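Local coordinates for protein enoyl-CoA hydratase carB homologue (Streptomyces cattleya, PDB 5O34) that probably catalyses, as a CarB-like lyase of the crotonase superfamily, a step in the biosynthesis of the carbapenem antibiotic thienamycin, at residues Arg71-Arg75 / Ala123-Ile128; Tyr132-Ala137 / Phe259-Glu264; Leu155-Cys160 / Phe185-Leu190. All coordinates share one frame; numbering follows the deposited sequence.

The three contacts tie five helices of one crotonase-like domain together, from its partly buried flank inward. Contacts 1 and 2 share helix 120-137: its first half meets 71-75 and its last turns meet 259-264, their centres about 14 Å apart. Contact 3, the most central, has both segments in the sequence between those of contact 2, its centre about 10 Å from that contact's centre. Tyr-132 CE2 lies 3.6 Å from Met-189 CE, and Phe-259 CZ 3.5 Å from Leu-159 O. Contacts 1 and 3 meet through Ile-128 CG2 and Phe-185 CE1. In relatives, the start of the helix matching 152-158 borders the oxyanion hole, and contact 3 probably lies behind it.

Contact 1 (Arg71-Arg75 / Ala123-Ile128); sequences RARMR and AWIDDI
Arg-71 and Asp-127 make the tightest link here, a salt bridge in which Arg-71 NE donates to Asp-127 OD2 over 2.9 Å at an N-H...O angle of 161°. The carboxylate oxygen sits at the edge of the guanidinium, and the two flat groups are nearly coplanar. Arg-71 NH2 adds a weak bond to the same oxygen. From another direction Arg-75 NE makes a weak, long bond of 3.4 Å to Asp-127 OD2, its guanidinium plane steeply turned from the carboxylate. One aspartate oxygen thus gathers two cations, whose long, flexible chains suit the partly solvent-exposed edge of the helix pair. The bend of Arg-71 at chi3 (45°) turns its head back over the neighbouring helix, where Ala-123 CB, small enough to fit beneath, lies against one face of the Arg-71 guanidinium, 3.4 Å from Arg-71 NH2. Arg-75 NH2 lies over the opposite face.

Below the charges the contact turns apolar. Met-74, unbranched, slides its sulfur to 3.5 Å from Ile-128 CD1, and its CE packs at the edge of the Trp-124 indole, 3.5 Å from Trp-124 NE1. Met-74 SD, 5.1 Å from the centroid of the five-membered ring and at its edge, makes the Met-aromatic contact. Further out, His-274 packs edge-to-face with Trp-124, and Asp-126 on the same helix pairs with Arg-267 and Lys-271. The two helices run side by side, their axes 9.4 Å apart and 24° from parallel. Helices 71-86 and 120-137 lie on beta-alpha-beta crossovers of the crotonase-like fold, joining strand 55-59 to 92-96 and 92-96 to 142-146.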
ATOM      1  N   ARG A  71      -5.715  22.149  21.727  1.00 77.73           N
ATOM      2  CA  ARG A  71      -6.693  22.403  20.669  1.00 75.75           C
ATOM      3  C   ARG A  71      -6.505  23.746  19.976  1.00 77.06           C
ATOM      4  O   ARG A  71      -6.826  23.867  18.790  1.00 76.47           O
ATOM      5  CB  ARG A  71      -8.104  22.305  21.244  1.00 75.74           C
ATOM      6  CG  ARG A  71      -8.457  20.901  21.763  1.00 84.10           C
ATOM      7  CD  ARG A  71      -9.859  20.846  22.335  1.00 86.74           C
ATOM      8  NE  ARG A  71     -10.801  21.538  21.454  1.00 90.33           N
ATOM      9  CZ  ARG A  71     -11.868  22.213  21.864  1.00 99.22           C
ATOM     10  NH1 ARG A  71     -12.185  22.253  23.154  1.00 87.94           N
ATOM     11  NH2 ARG A  71     -12.646  22.832  20.984  1.00 79.36           N
ATOM     12  N   ALA A  72      -6.003  24.758  20.715  1.00 72.51           N
ATOM     13  CA  ALA A  72      -5.730  26.095  20.174  1.00 71.61           C
ATOM     14  C   ALA A  72      -4.530  26.028  19.226  1.00 72.86           C
ATOM     15  O   ALA A  72      -4.531  26.678  18.174  1.00 71.61           O
ATOM     16  CB  ALA A  72      -5.465  27.076  21.302  1.00 72.45           C
ATOM     17  N   ARG A  73      -3.536  25.185  19.583  1.00 68.68           N
ATOM     18  CA  ARG A  73      -2.333  24.917  18.795  1.00 68.37           C
ATOM     19  C   ARG A  73      -2.714  24.291  17.448  1.00 70.31           C
ATOM     20  O   ARG A  73      -2.184  24.699  16.408  1.00 70.02           O
ATOM     21  CB  ARG A  73      -1.381  23.997  19.575  1.00 70.36           C
ATOM     22  CG  ARG A  73       0.066  24.486  19.581  1.00 85.76           C
ATOM     23  CD  ARG A  73       0.986  23.584  20.379  1.00101.41           C
ATOM     24  NE  ARG A  73       2.394  23.880  20.106  1.00115.08           N
ATOM     25  CZ  ARG A  73       3.416  23.126  20.502  1.00133.88           C
ATOM     26  NH1 ARG A  73       3.202  22.012  21.193  1.00124.67           N
ATOM     27  NH2 ARG A  73       4.659  23.474  20.198  1.00122.66           N
ATOM     28  N   MET A  74      -3.687  23.362  17.464  1.00 65.03           N
ATOM     29  CA  MET A  74      -4.201  22.709  16.253  1.00 64.16           C
ATOM     30  C   MET A  74      -4.901  23.707  15.330  1.00 65.75           C
ATOM     31  O   MET A  74      -4.596  23.748  14.133  1.00 65.18           O
ATOM     32  CB  MET A  74      -5.175  21.588  16.610  1.00 66.62           C
ATOM     33  CG  MET A  74      -4.525  20.405  17.271  1.00 70.68           C
ATOM     34  SD  MET A  74      -5.793  19.555  18.242  1.00 76.16           S
ATOM     35  CE  MET A  74      -4.785  18.725  19.499  1.00 72.96           C
ATOM     36  N   ARG A  75      -5.795  24.546  15.899  1.00 61.00           N
ATOM     37  CA  ARG A  75      -6.567  25.561  15.173  1.00 60.12           C
ATOM     38  C   ARG A  75      -5.675  26.616  14.534  1.00 62.76           C
ATOM     39  O   ARG A  75      -5.962  27.058  13.416  1.00 61.20           O
ATOM     40  CB  ARG A  75      -7.610  26.223  16.089  1.00 61.20           C
ATOM     41  CG  ARG A  75      -8.843  25.370  16.362  1.00 69.47           C
ATOM     42  CD  ARG A  75      -9.874  26.123  17.186  1.00 79.81           C
ATOM     43  NE  ARG A  75     -10.125  25.449  18.461  1.00 90.24           N
ATOM     44  CZ  ARG A  75      -9.693  25.879  19.645  1.00103.67           C
ATOM     45  NH1 ARG A  75      -8.998  27.009  19.737  1.00 90.36           N
ATOM     46  NH2 ARG A  75      -9.969  25.195  20.745  1.00 90.90           N
ATOM     47  N   ALA A 123     -14.766  17.592  20.662  1.00 85.72           N
ATOM     48  CA  ALA A 123     -14.243  18.844  20.127  1.00 84.31           C
ATOM     49  C   ALA A 123     -12.752  18.711  19.796  1.00 84.35           C
ATOM     50  O   ALA A 123     -12.282  19.381  18.875  1.00 82.94           O
ATOM     51  CB  ALA A 123     -14.482  19.967  21.113  1.00 84.98           C
ATOM     52  N   TRP A 124     -12.025  17.827  20.531  1.00 79.52           N
ATOM     53  CA  TRP A 124     -10.607  17.512  20.291  1.00 79.67           C
ATOM     54  C   TRP A 124     -10.500  16.867  18.904  1.00 79.48           C
ATOM     55  O   TRP A 124      -9.785  17.395  18.050  1.00 79.65           O
ATOM     56  CB  TRP A 124     -10.014  16.605  21.408  1.00 79.93           C
ATOM     57  CG  TRP A 124      -8.627  16.048  21.157  1.00 82.73           C
ATOM     58  CD1 TRP A 124      -7.578  16.687  20.556  1.00 85.96           C
ATOM     59  CD2 TRP A 124      -8.115  14.773  21.598  1.00 83.70           C
ATOM     60  NE1 TRP A 124      -6.474  15.862  20.520  1.00 86.43           N
ATOM     61  CE2 TRP A 124      -6.775  14.682  21.156  1.00 88.62           C
ATOM     62  CE3 TRP A 124      -8.668  13.690  22.313  1.00 85.88           C
ATOM     63  CZ2 TRP A 124      -5.973  13.551  21.409  1.00 88.68           C
ATOM     64  CZ3 TRP A 124      -7.878  12.568  22.556  1.00 88.10           C
ATOM     65  CH2 TRP A 124      -6.546  12.507  22.112  1.00 88.93           C
ATOM     66  N   ILE A 125     -11.307  15.811  18.660  1.00 71.81           N
ATOM     67  CA  ILE A 125     -11.400  15.057  17.405  1.00 69.94           C
ATOM     68  C   ILE A 125     -11.706  15.980  16.208  1.00 70.27           C
ATOM     69  O   ILE A 125     -11.000  15.903  15.200  1.00 69.35           O
ATOM     70  CB  ILE A 125     -12.395  13.858  17.540  1.00 72.83           C
ATOM     71  CG1 ILE A 125     -11.935  12.821  18.607  1.00 73.53           C
ATOM     72  CG2 ILE A 125     -12.712  13.184  16.200  1.00 72.84           C
ATOM     73  CD1 ILE A 125     -10.452  12.203  18.483  1.00 83.16           C
ATOM     74  N   ASP A 126     -12.707  16.873  16.339  1.00 65.43           N
ATOM     75  CA  ASP A 126     -13.074  17.829  15.288  1.00 64.61           C
ATOM     76  C   ASP A 126     -11.918  18.748  14.888  1.00 65.77           C
ATOM     77  O   ASP A 126     -11.748  19.000  13.699  1.00 65.16           O
ATOM     78  CB  ASP A 126     -14.322  18.645  15.666  1.00 66.89           C
ATOM     79  CG  ASP A 126     -15.638  17.913  15.466  1.00 80.61           C
ATOM     80  OD1 ASP A 126     -15.833  17.312  14.376  1.00 82.18           O
ATOM     81  OD2 ASP A 126     -16.494  17.971  16.379  1.00 85.21           O
ATOM     82  N   ASP A 127     -11.104  19.214  15.855  1.00 61.68           N
ATOM     83  CA  ASP A 127      -9.944  20.074  15.561  1.00 61.71           C
ATOM     84  C   ASP A 127      -8.818  19.280  14.884  1.00 64.37           C
ATOM     85  O   ASP A 127      -8.228  19.765  13.914  1.00 63.38           O
ATOM     86  CB  ASP A 127      -9.446  20.814  16.822  1.00 63.62           C
ATOM     87  CG  ASP A 127     -10.423  21.848  17.361  1.00 72.04           C
ATOM     88  OD1 ASP A 127     -11.142  22.477  16.542  1.00 72.06           O
ATOM     89  OD2 ASP A 127     -10.451  22.053  18.597  1.00 78.10           O
ATOM     90  N   ILE A 128      -8.563  18.042  15.379  1.00 60.94           N
ATOM     91  CA  ILE A 128      -7.597  17.053  14.875  1.00 60.86           C
ATOM     92  C   ILE A 128      -7.898  16.740  13.414  1.00 61.15           C
ATOM     93  O   ILE A 128      -7.013  16.842  12.556  1.00 60.71           O
ATOM     94  CB  ILE A 128      -7.664  15.770  15.778  1.00 65.10           C
ATOM     95  CG1 ILE A 128      -7.072  16.062  17.151  1.00 67.24           C
ATOM     96  CG2 ILE A 128      -6.957  14.555  15.137  1.00 65.53           C
ATOM     97  CD1 ILE A 128      -5.570  16.216  17.133  1.00 79.04           C
TER

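Contact 2 (Tyr132-Ala137 / Phe259-Glu264); sequences YTTVAA and FVAGLE
Apolar contact dominates where Ala-136 meets Phe-259, Val-260 and Leu-263. The single methyl of Ala-136 lies at the edge of the Phe-259 ring, 3.8 Å from CD2, and equally near Val-260 CG2. So small a residue leaves room for the larger side chains. Val-260 sets CG2 beside its own backbone N, and CG2 reaches across to the Ala-136 carbonyl carbon and to Ala-137 CB, 4.0 Å away. One turn along, Leu-263 forks over the backbone of Tyr-132: its CD1 comes within 3.6 Å of Tyr-132 O, and both methyls approach Tyr-132 CB.

The two helices run antiparallel, at 175° with their axes 9.3 Å apart. Helix 252-273 belongs to the C-terminal helical part of the crotonase fold, here laid along a helix of the core, and it also reaches a neighbouring subunit of the trimer: Arg-196 of a second subunit makes a cation-pi contact with Phe-259. On the side nearer the core, Tyr-132 packs edge-to-face with Phe-185.

Mixed contacts form the more exposed margin. Thr-133 presents CG2 to helix 252-273, 3.5 Å from Glu-264 OE1 and 3.9 Å from both Leu-263 CB and Glu-264 CG. Its hydroxyl lies between the backbone N and the carbonyl carbon (chi1 53°), where it hydrogen-bonds back to Thr-129 O within its own helix. Threonine suits this place: its methyl meets aliphatic carbons while its hydroxyl is satisfied at home. Glu-264, bent at chi2, uses its other oxygen, OE2, in a salt bridge to Arg-267.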
ATOM      1  N   TYR A 132      -5.700  17.550  10.136  1.00 44.13           N
ATOM      2  CA  TYR A 132      -5.231  16.518   9.199  1.00 43.84           C
ATOM      3  C   TYR A 132      -5.792  16.713   7.793  1.00 49.29           C
ATOM      4  O   TYR A 132      -5.046  16.572   6.820  1.00 48.41           O
ATOM      5  CB  TYR A 132      -5.514  15.096   9.708  1.00 44.17           C
ATOM      6  CG  TYR A 132      -4.925  14.753  11.062  1.00 44.02           C
ATOM      7  CD1 TYR A 132      -3.788  15.408  11.543  1.00 46.16           C
ATOM      8  CD2 TYR A 132      -5.451  13.720  11.826  1.00 43.69           C
ATOM      9  CE1 TYR A 132      -3.227  15.076  12.778  1.00 44.33           C
ATOM     10  CE2 TYR A 132      -4.879  13.359  13.046  1.00 44.10           C
ATOM     11  CZ  TYR A 132      -3.781  14.055  13.525  1.00 48.62           C
ATOM     12  OH  TYR A 132      -3.260  13.749  14.753  1.00 51.72           O
ATOM     13  N   THR A 133      -7.090  17.084   7.684  1.00 46.89           N
ATOM     14  CA  THR A 133      -7.725  17.311   6.383  1.00 46.77           C
ATOM     15  C   THR A 133      -7.163  18.527   5.667  1.00 52.99           C
ATOM     16  O   THR A 133      -6.976  18.440   4.453  1.00 53.44           O
ATOM     17  CB  THR A 133      -9.267  17.347   6.449  1.00 49.76           C
ATOM     18  OG1 THR A 133      -9.710  18.280   7.438  1.00 50.97           O
ATOM     19  CG2 THR A 133      -9.879  15.965   6.699  1.00 43.20           C
ATOM     20  N   THR A 134      -6.854  19.637   6.389  1.00 50.75           N
ATOM     21  CA  THR A 134      -6.330  20.854   5.743  1.00 50.67           C
ATOM     22  C   THR A 134      -4.876  20.626   5.251  1.00 53.74           C
ATOM     23  O   THR A 134      -4.606  20.867   4.072  1.00 54.12           O
ATOM     24  CB  THR A 134      -6.540  22.132   6.606  1.00 64.28           C
ATOM     25  OG1 THR A 134      -6.287  23.289   5.811  1.00 68.23           O
ATOM     26  CG2 THR A 134      -5.641  22.195   7.822  1.00 66.93           C
ATOM     27  N   VAL A 135      -3.977  20.095   6.115  1.00 49.48           N
ATOM     28  CA  VAL A 135      -2.576  19.803   5.763  1.00 49.16           C
ATOM     29  C   VAL A 135      -2.506  18.953   4.472  1.00 53.60           C
ATOM     30  O   VAL A 135      -1.675  19.228   3.607  1.00 53.62           O
ATOM     31  CB  VAL A 135      -1.797  19.153   6.943  1.00 52.73           C
ATOM     32  CG1 VAL A 135      -0.390  18.714   6.523  1.00 52.36           C
ATOM     33  CG2 VAL A 135      -1.715  20.105   8.133  1.00 52.29           C
ATOM     34  N   ALA A 136      -3.413  17.966   4.336  1.00 49.21           N
ATOM     35  CA  ALA A 136      -3.509  17.070   3.183  1.00 48.57           C
ATOM     36  C   ALA A 136      -4.315  17.644   2.003  1.00 52.48           C
ATOM     37  O   ALA A 136      -4.074  17.238   0.862  1.00 50.71           O
ATOM     38  CB  ALA A 136      -4.099  15.736   3.615  1.00 49.16           C
ATOM     39  N   ALA A 137      -5.262  18.578   2.259  1.00 50.09           N
ATOM     40  CA  ALA A 137      -6.096  19.136   1.175  1.00 50.20           C
ATOM     41  C   ALA A 137      -5.576  20.436   0.524  1.00 54.65           C
ATOM     42  O   ALA A 137      -6.042  20.755  -0.570  1.00 54.92           O
ATOM     43  CB  ALA A 137      -7.534  19.322   1.632  1.00 50.66           C
ATOM     44  N   PHE A 259      -7.093  10.188   0.224  1.00 48.37           N
ATOM     45  CA  PHE A 259      -6.509  10.277   1.569  1.00 48.05           C
ATOM     46  C   PHE A 259      -7.316  11.234   2.460  1.00 49.71           C
ATOM     47  O   PHE A 259      -7.598  10.915   3.623  1.00 48.87           O
ATOM     48  CB  PHE A 259      -5.020  10.677   1.486  1.00 50.76           C
ATOM     49  CG  PHE A 259      -4.299  10.753   2.811  1.00 53.65           C
ATOM     50  CD1 PHE A 259      -3.815   9.604   3.428  1.00 58.07           C
ATOM     51  CD2 PHE A 259      -4.083  11.977   3.434  1.00 56.98           C
ATOM     52  CE1 PHE A 259      -3.156   9.674   4.658  1.00 59.99           C
ATOM     53  CE2 PHE A 259      -3.418  12.049   4.664  1.00 61.04           C
ATOM     54  CZ  PHE A 259      -2.961  10.897   5.271  1.00 59.64           C
ATOM     55  N   VAL A 260      -7.729  12.382   1.893  1.00 45.72           N
ATOM     56  CA  VAL A 260      -8.560  13.378   2.586  1.00 45.80           C
ATOM     57  C   VAL A 260      -9.946  12.762   2.916  1.00 50.26           C
ATOM     58  O   VAL A 260     -10.434  12.927   4.039  1.00 50.29           O
ATOM     59  CB  VAL A 260      -8.678  14.702   1.772  1.00 49.22           C
ATOM     60  CG1 VAL A 260      -9.675  15.670   2.407  1.00 48.24           C
ATOM     61  CG2 VAL A 260      -7.311  15.372   1.596  1.00 48.96           C
ATOM     62  N   ALA A 261     -10.541  12.023   1.950  1.00 46.49           N
ATOM     63  CA  ALA A 261     -11.843  11.354   2.117  1.00 46.49           C
ATOM     64  C   ALA A 261     -11.772  10.299   3.235  1.00 50.39           C
ATOM     65  O   ALA A 261     -12.721  10.152   4.011  1.00 49.58           O
ATOM     66  CB  ALA A 261     -12.268  10.702   0.808  1.00 46.96           C
ATOM     67  N   GLY A 262     -10.628   9.615   3.314  1.00 46.34           N
ATOM     68  CA  GLY A 262     -10.349   8.606   4.321  1.00 46.00           C
ATOM     69  C   GLY A 262     -10.351   9.182   5.719  1.00 51.15           C
ATOM     70  O   GLY A 262     -10.959   8.601   6.620  1.00 51.34           O
ATOM     71  N   LEU A 263      -9.680  10.348   5.893  1.00 47.43           N
ATOM     72  CA  LEU A 263      -9.590  11.094   7.151  1.00 46.06           C
ATOM     73  C   LEU A 263     -10.963  11.589   7.592  1.00 50.97           C
ATOM     74  O   LEU A 263     -11.256  11.558   8.793  1.00 51.34           O
ATOM     75  CB  LEU A 263      -8.628  12.294   7.016  1.00 45.54           C
ATOM     76  CG  LEU A 263      -7.113  12.016   6.886  1.00 48.60           C
ATOM     77  CD1 LEU A 263      -6.396  13.240   6.387  1.00 47.51           C
ATOM     78  CD2 LEU A 263      -6.508  11.562   8.206  1.00 49.59           C
ATOM     79  N   GLU A 264     -11.806  12.044   6.627  1.00 47.17           N
ATOM     80  CA  GLU A 264     -13.169  12.535   6.888  1.00 47.08           C
ATOM     81  C   GLU A 264     -14.112  11.457   7.446  1.00 53.35           C
ATOM     82  O   GLU A 264     -14.956  11.766   8.287  1.00 54.03           O
ATOM     83  CB  GLU A 264     -13.788  13.189   5.637  1.00 48.03           C
ATOM     84  CG  GLU A 264     -13.230  14.564   5.296  1.00 58.25           C
ATOM     85  CD  GLU A 264     -13.509  15.737   6.229  1.00 82.63           C
ATOM     86  OE1 GLU A 264     -13.104  16.867   5.867  1.00 80.67           O
ATOM     87  OE2 GLU A 264     -14.112  15.540   7.312  1.00 71.68           O
TER

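Contact 3 (Leu155-Cys160 / Phe185-Leu190); sequences LQISLC and FGGFML
Met-189 reaches from helix 184-194 into the groove beside Gln-156, Leu-159 and Cys-160, and its sulfur makes the closest approach. Its SD comes within 3.3 Å of the backbone oxygen of Gln-156 and 3.9 Å of Cys-160 SG. A bend at chi3 (-84°) turns the terminal methyl against the CB and CG of Gln-156, across that side chain, so that CE rests 3.8 Å from Gln-156 CG while the two side chains cross at about a right angle. Methionine suits the place because a thin, polarisable thread can follow such a groove.

Branched apolar side chains form the second group. Leu-159 CD1 meets both Met-189 CB and Leu-190 CD2, each at 3.8 Å, and Leu-155 touches the same leucine tip more loosely. Leu-190 also touches Met-199, Met-202 and Leu-203 of helix 196-205.

The remaining contacts are with the flat groups. The extended chain of Gln-156 carries its amide up to the start of 185-190, where CD stands 3.9 Å from Gly-186 N and 4.1 Å from Phe-185 CB. Gly-186, with no side chain, lets the amide come close to the helix backbone. Phe-185 sends its ring onward, against Leu-263, Ile-266 and Ala-270.

No hydrogen bond crosses the contact, but a side-chain bond lies within 155-160. At the last turn of helix 152-158, Ser-158 OG donates over 2.7 Å to a lone pair of Leu-155 O, in the carbonyl plane, and the same oxygen accepts from Leu-159 N. The buried serine hydroxyl is thereby satisfied, and Leu-155 O holds two donors. With every touching residue buried, the two sides appear to be held mainly by the hydrophobic effect and by close fit between sulfur and methyl surfaces.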
ATOM      1  N   LEU A 155       3.564  12.404  15.031  1.00 44.57           N
ATOM      2  CA  LEU A 155       3.784  11.527  13.877  1.00 44.40           C
ATOM      3  C   LEU A 155       2.615  11.641  12.874  1.00 47.36           C
ATOM      4  O   LEU A 155       2.859  11.724  11.670  1.00 47.08           O
ATOM      5  CB  LEU A 155       3.992  10.061  14.336  1.00 44.17           C
ATOM      6  CG  LEU A 155       4.237   8.977  13.264  1.00 47.88           C
ATOM      7  CD1 LEU A 155       5.317   9.382  12.255  1.00 47.56           C
ATOM      8  CD2 LEU A 155       4.578   7.656  13.921  1.00 48.75           C
ATOM      9  N   GLN A 156       1.365  11.705  13.375  1.00 43.34           N
ATOM     10  CA  GLN A 156       0.156  11.838  12.543  1.00 43.06           C
ATOM     11  C   GLN A 156       0.158  13.092  11.653  1.00 47.84           C
ATOM     12  O   GLN A 156      -0.216  13.006  10.481  1.00 47.91           O
ATOM     13  CB  GLN A 156      -1.112  11.751  13.401  1.00 44.11           C
ATOM     14  CG  GLN A 156      -1.457  10.311  13.804  1.00 45.42           C
ATOM     15  CD  GLN A 156      -2.374  10.168  14.991  1.00 59.30           C
ATOM     16  OE1 GLN A 156      -2.229   9.236  15.792  1.00 56.47           O
ATOM     17  NE2 GLN A 156      -3.362  11.049  15.117  1.00 47.97           N
ATOM     18  N   ILE A 157       0.644  14.233  12.178  1.00 45.83           N
ATOM     19  CA  ILE A 157       0.771  15.489  11.412  1.00 46.11           C
ATOM     20  C   ILE A 157       1.764  15.282  10.265  1.00 48.03           C
ATOM     21  O   ILE A 157       1.462  15.646   9.125  1.00 48.28           O
ATOM     22  CB  ILE A 157       1.158  16.694  12.332  1.00 50.25           C
ATOM     23  CG1 ILE A 157       0.022  16.989  13.349  1.00 51.60           C
ATOM     24  CG2 ILE A 157       1.490  17.964  11.504  1.00 50.80           C
ATOM     25  CD1 ILE A 157       0.438  17.771  14.624  1.00 59.45           C
ATOM     26  N   SER A 158       2.923  14.656  10.557  1.00 44.03           N
ATOM     27  CA  SER A 158       3.963  14.381   9.556  1.00 43.58           C
ATOM     28  C   SER A 158       3.433  13.472   8.437  1.00 47.13           C
ATOM     29  O   SER A 158       3.728  13.715   7.261  1.00 46.41           O
ATOM     30  CB  SER A 158       5.221  13.810  10.210  1.00 45.41           C
ATOM     31  OG  SER A 158       5.186  12.401  10.380  1.00 50.27           O
ATOM     32  N   LEU A 159       2.577  12.488   8.798  1.00 43.83           N
ATOM     33  CA  LEU A 159       1.950  11.564   7.833  1.00 43.49           C
ATOM     34  C   LEU A 159       0.916  12.239   6.879  1.00 48.67           C
ATOM     35  O   LEU A 159       0.424  11.588   5.956  1.00 48.18           O
ATOM     36  CB  LEU A 159       1.340  10.342   8.539  1.00 42.94           C
ATOM     37  CG  LEU A 159       2.305   9.443   9.330  1.00 46.69           C
ATOM     38  CD1 LEU A 159       1.550   8.486  10.213  1.00 46.26           C
ATOM     39  CD2 LEU A 159       3.280   8.692   8.424  1.00 48.45           C
ATOM     40  N   CYS A 160       0.648  13.547   7.058  1.00 46.34           N
ATOM     41  CA  CYS A 160      -0.245  14.322   6.186  1.00 46.85           C
ATOM     42  C   CYS A 160       0.565  15.111   5.147  1.00 51.79           C
ATOM     43  O   CYS A 160       0.004  15.572   4.138  1.00 50.97           O
ATOM     44  CB  CYS A 160      -1.137  15.253   7.001  1.00 47.34           C
ATOM     45  SG  CYS A 160      -2.239  14.412   8.154  1.00 51.24           S
ATOM     46  N   PHE A 185      -6.950   7.110  13.733  1.00 47.58           N
ATOM     47  CA  PHE A 185      -6.191   7.967  12.836  1.00 46.97           C
ATOM     48  C   PHE A 185      -4.821   7.378  12.533  1.00 49.96           C
ATOM     49  O   PHE A 185      -4.442   7.294  11.366  1.00 49.73           O
ATOM     50  CB  PHE A 185      -6.074   9.375  13.420  1.00 48.63           C
ATOM     51  CG  PHE A 185      -7.280  10.241  13.165  1.00 50.10           C
ATOM     52  CD1 PHE A 185      -8.106  10.637  14.213  1.00 52.64           C
ATOM     53  CD2 PHE A 185      -7.601  10.653  11.875  1.00 51.51           C
ATOM     54  CE1 PHE A 185      -9.225  11.446  13.976  1.00 53.33           C
ATOM     55  CE2 PHE A 185      -8.715  11.463  11.640  1.00 54.01           C
ATOM     56  CZ  PHE A 185      -9.528  11.845  12.690  1.00 51.90           C
ATOM     57  N   GLY A 186      -4.126   6.927  13.574  1.00 46.23           N
ATOM     58  CA  GLY A 186      -2.811   6.316  13.453  1.00 46.48           C
ATOM     59  C   GLY A 186      -2.824   5.098  12.559  1.00 51.53           C
ATOM     60  O   GLY A 186      -1.970   4.970  11.683  1.00 52.56           O
ATOM     61  N   GLY A 187      -3.829   4.246  12.751  1.00 48.03           N
ATOM     62  CA  GLY A 187      -4.049   3.045  11.958  1.00 47.87           C
ATOM     63  C   GLY A 187      -4.273   3.379  10.500  1.00 52.23           C
ATOM     64  O   GLY A 187      -3.601   2.817   9.632  1.00 52.46           O
ATOM     65  N   PHE A 188      -5.174   4.343  10.218  1.00 48.45           N
ATOM     66  CA  PHE A 188      -5.439   4.784   8.844  1.00 47.60           C
ATOM     67  C   PHE A 188      -4.209   5.413   8.161  1.00 53.48           C
ATOM     68  O   PHE A 188      -3.864   5.032   7.036  1.00 54.07           O
ATOM     69  CB  PHE A 188      -6.639   5.745   8.785  1.00 48.82           C
ATOM     70  CG  PHE A 188      -6.885   6.251   7.385  1.00 50.00           C
ATOM     71  CD1 PHE A 188      -7.556   5.467   6.453  1.00 52.32           C
ATOM     72  CD2 PHE A 188      -6.388   7.484   6.976  1.00 51.19           C
ATOM     73  CE1 PHE A 188      -7.724   5.904   5.142  1.00 52.45           C
ATOM     74  CE2 PHE A 188      -6.561   7.920   5.666  1.00 53.50           C
ATOM     75  CZ  PHE A 188      -7.213   7.119   4.754  1.00 51.41           C
ATOM     76  N   MET A 189      -3.569   6.383   8.832  1.00 50.86           N
ATOM     77  CA  MET A 189      -2.434   7.138   8.302  1.00 51.30           C
ATOM     78  C   MET A 189      -1.175   6.299   8.070  1.00 54.05           C
ATOM     79  O   MET A 189      -0.479   6.529   7.076  1.00 53.65           O
ATOM     80  CB  MET A 189      -2.132   8.363   9.182  1.00 54.25           C
ATOM     81  CG  MET A 189      -2.952   9.588   8.796  1.00 58.98           C
ATOM     82  SD  MET A 189      -2.843  11.011   9.928  1.00 63.83           S
ATOM     83  CE  MET A 189      -3.993  10.558  11.038  1.00 60.53           C
ATOM     84  N   LEU A 190      -0.882   5.331   8.964  1.00 49.44           N
ATOM     85  CA  LEU A 190       0.299   4.472   8.821  1.00 48.53           C
ATOM     86  C   LEU A 190       0.134   3.478   7.668  1.00 52.11           C
ATOM     87  O   LEU A 190       1.120   3.087   7.029  1.00 50.37           O
ATOM     88  CB  LEU A 190       0.583   3.709  10.116  1.00 48.12           C
ATOM     89  CG  LEU A 190       1.218   4.442  11.291  1.00 51.28           C
ATOM     90  CD1 LEU A 190       1.316   3.503  12.467  1.00 50.59           C
ATOM     91  CD2 LEU A 190       2.611   4.942  10.947  1.00 52.41           C
TER